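Local atomic coordinates of class I SAM-dependent methyltransferase (Silicibacter pomeroyi DSS-3, PDB entry 3CVO), a protein that is of unknown function but probably transfers a methyl group from S-adenosylmethionine to an unidentified acceptor. Residues Thr140-Thr145 with Glu165-Ala170. Numbering follows the deposited sequence.
Sequences TAFSIT and EEFLGA
On one side of the Rossmann-like sheet, the last turn of helix 133-143 packs against the short helix 165-168 through a T-shaped pair of phenylalanines, Phe142 and Phe167. Phe142 drives its outer edge into a face of the Phe167 ring: Phe142 CZ stands over the ring centre, 3.7 Å above the plane, and Phe142 CE1 lies 3.8 Å from Phe167 CD1. The ring planes meet at 68°, with centroids 5.0 Å apart. In Phe142, CG lies beside the backbone N (chi1 -64°), anti to the carbonyl carbon, which carries the ring across to the neighbouring helix. The opposite face of Phe167 is covered by Glu166 CG, 4.0 Å above the plane, so the ring is clamped between an aromatic edge and an aliphatic stem. Closer to the sheet, Ala141 CB touches Leu168 CD1 at 3.7 Å, and the small methyl also comes within 4.4 Å of Phe167 CB. Leu168 reaches on to Leu150 and Val182 of the sheet and to Ala137 and Leu138 of the longer helix, tying both helices to the strands. A serine in place of Phe167 would probably leave the edge of Phe142 without its aromatic face and open a gap between the helices. These four buried residues join the helices before and after strand 148-152 on one face of a sheet ordered 3-2-1-4-5-7-6, its seventh strand antiparallel, the topology of class I methyltransferases.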
loop_
_atom_site.group_PDB
_atom_site.type_symbol
_atom_site.label_atom_id
_atom_site.label_comp_id
_atom_site.label_asym_id
_atom_site.label_seq_id
_atom_site.Cartn_x
_atom_site.Cartn_y
_atom_site.Cartn_z
ATOM N N THR A 140 -8.533 -8.703 -4.004
ATOM C CA THR A 140 -9.886 -9.129 -4.305
ATOM C C THR A 140 -10.737 -8.861 -3.084
ATOM O O THR A 140 -11.786 -8.236 -3.175
ATOM C CB THR A 140 -9.926 -10.626 -4.688
ATOM O OG1 THR A 140 -9.139 -10.806 -5.867
ATOM C CG2 THR A 140 -11.360 -11.128 -4.912
ATOM N N ALA A 141 -10.250 -9.293 -1.922
ATOM C CA ALA A 141 -11.041 -9.209 -0.671
ATOM C C ALA A 141 -11.396 -7.770 -0.395
ATOM O O ALA A 141 -12.499 -7.441 0.016
ATOM C CB ALA A 141 -10.281 -9.792 0.543
ATOM N N PHE A 142 -10.433 -6.893 -0.637
ATOM C CA PHE A 142 -10.655 -5.493 -0.245
ATOM C C PHE A 142 -11.387 -4.702 -1.336
ATOM O O PHE A 142 -11.930 -3.657 -1.050
ATOM C CB PHE A 142 -9.342 -4.801 0.078
ATOM C CG PHE A 142 -8.635 -5.380 1.253
ATOM C CD1 PHE A 142 -9.308 -5.643 2.409
ATOM C CD2 PHE A 142 -7.280 -5.609 1.195
ATOM C CE1 PHE A 142 -8.665 -6.176 3.477
ATOM C CE2 PHE A 142 -6.625 -6.095 2.275
ATOM C CZ PHE A 142 -7.335 -6.399 3.422
ATOM N N SER A 143 -11.453 -5.243 -2.546
ATOM C CA SER A 143 -11.960 -4.473 -3.721
ATOM C C SER A 143 -13.391 -4.832 -4.155
ATOM O O SER A 143 -14.104 -4.055 -4.807
ATOM C CB SER A 143 -11.028 -4.615 -4.913
ATOM O OG SER A 143 -9.736 -4.071 -4.680
ATOM N N ILE A 144 -13.777 -6.040 -3.823
ATOM C CA ILE A 144 -15.101 -6.569 -4.191
ATOM C C ILE A 144 -16.163 -5.803 -3.415
ATOM O O ILE A 144 -15.883 -5.263 -2.340
ATOM C CB ILE A 144 -15.252 -8.091 -3.953
ATOM C CG1 ILE A 144 -14.984 -8.500 -2.483
ATOM C CG2 ILE A 144 -14.362 -8.947 -4.941
ATOM C CD1 ILE A 144 -15.316 -9.950 -2.151
ATOM N N THR A 145 -17.357 -5.735 -4.000
ATOM C CA THR A 145 -18.542 -5.133 -3.375
ATOM C C THR A 145 -19.679 -6.095 -3.144
ATOM O O THR A 145 -20.658 -5.750 -2.499
ATOM C CB THR A 145 -19.030 -3.884 -4.148
ATOM O OG1 THR A 145 -19.273 -4.225 -5.527
ATOM C CG2 THR A 145 -17.953 -2.770 -4.067
ATOM N N GLU A 165 -6.002 -16.149 5.085
ATOM C CA GLU A 165 -7.232 -16.647 5.709
ATOM C C GLU A 165 -7.831 -15.585 6.640
ATOM O O GLU A 165 -9.047 -15.543 6.893
ATOM C CB GLU A 165 -6.980 -17.981 6.418
ATOM C CG GLU A 165 -6.570 -19.014 5.441
ATOM C CD GLU A 165 -6.323 -20.388 6.038
ATOM O OE1 GLU A 165 -6.761 -20.646 7.160
ATOM O OE2 GLU A 165 -5.689 -21.210 5.353
ATOM N N GLU A 166 -6.975 -14.682 7.085
ATOM C CA GLU A 166 -7.448 -13.612 7.983
ATOM C C GLU A 166 -8.577 -12.843 7.316
ATOM O O GLU A 166 -9.563 -12.413 7.960
ATOM C CB GLU A 166 -6.348 -12.627 8.351
ATOM C CG GLU A 166 -6.908 -11.523 9.233
ATOM C CD GLU A 166 -5.921 -10.474 9.702
ATOM O OE1 GLU A 166 -4.731 -10.537 9.316
ATOM O OE2 GLU A 166 -6.382 -9.571 10.466
ATOM N N PHE A 167 -8.438 -12.667 6.008
ATOM C CA PHE A 167 -9.407 -11.872 5.238
ATOM C C PHE A 167 -10.331 -12.661 4.313
ATOM O O PHE A 167 -11.433 -12.203 3.997
ATOM C CB PHE A 167 -8.687 -10.783 4.470
ATOM C CG PHE A 167 -7.993 -9.801 5.369
ATOM C CD1 PHE A 167 -8.733 -8.914 6.146
ATOM C CD2 PHE A 167 -6.626 -9.778 5.455
ATOM C CE1 PHE A 167 -8.119 -8.023 7.010
ATOM C CE2 PHE A 167 -5.986 -8.874 6.274
ATOM C CZ PHE A 167 -6.731 -7.978 7.058
ATOM N N LEU A 168 -9.885 -13.830 3.867
ATOM C CA LEU A 168 -10.635 -14.640 2.904
ATOM C C LEU A 168 -11.445 -15.731 3.598
ATOM O O LEU A 168 -12.351 -16.354 3.021
ATOM C CB LEU A 168 -9.684 -15.240 1.824
ATOM C CG LEU A 168 -9.457 -14.251 0.678
ATOM C CD1 LEU A 168 -8.579 -13.046 1.093
ATOM C CD2 LEU A 168 -8.801 -15.005 -0.517
ATOM N N GLY A 169 -11.089 -15.924 4.854
ATOM C CA GLY A 169 -11.604 -16.998 5.669
ATOM C C GLY A 169 -10.974 -18.363 5.406
ATOM O O GLY A 169 -9.983 -18.468 4.733
ATOM N N ALA A 170 -11.606 -19.400 5.935
ATOM C CA ALA A 170 -11.100 -20.789 5.824
ATOM C C ALA A 170 -11.351 -21.328 4.424
ATOM O O ALA A 170 -12.460 -21.216 3.908
ATOM C CB ALA A 170 -11.756 -21.711 6.881
#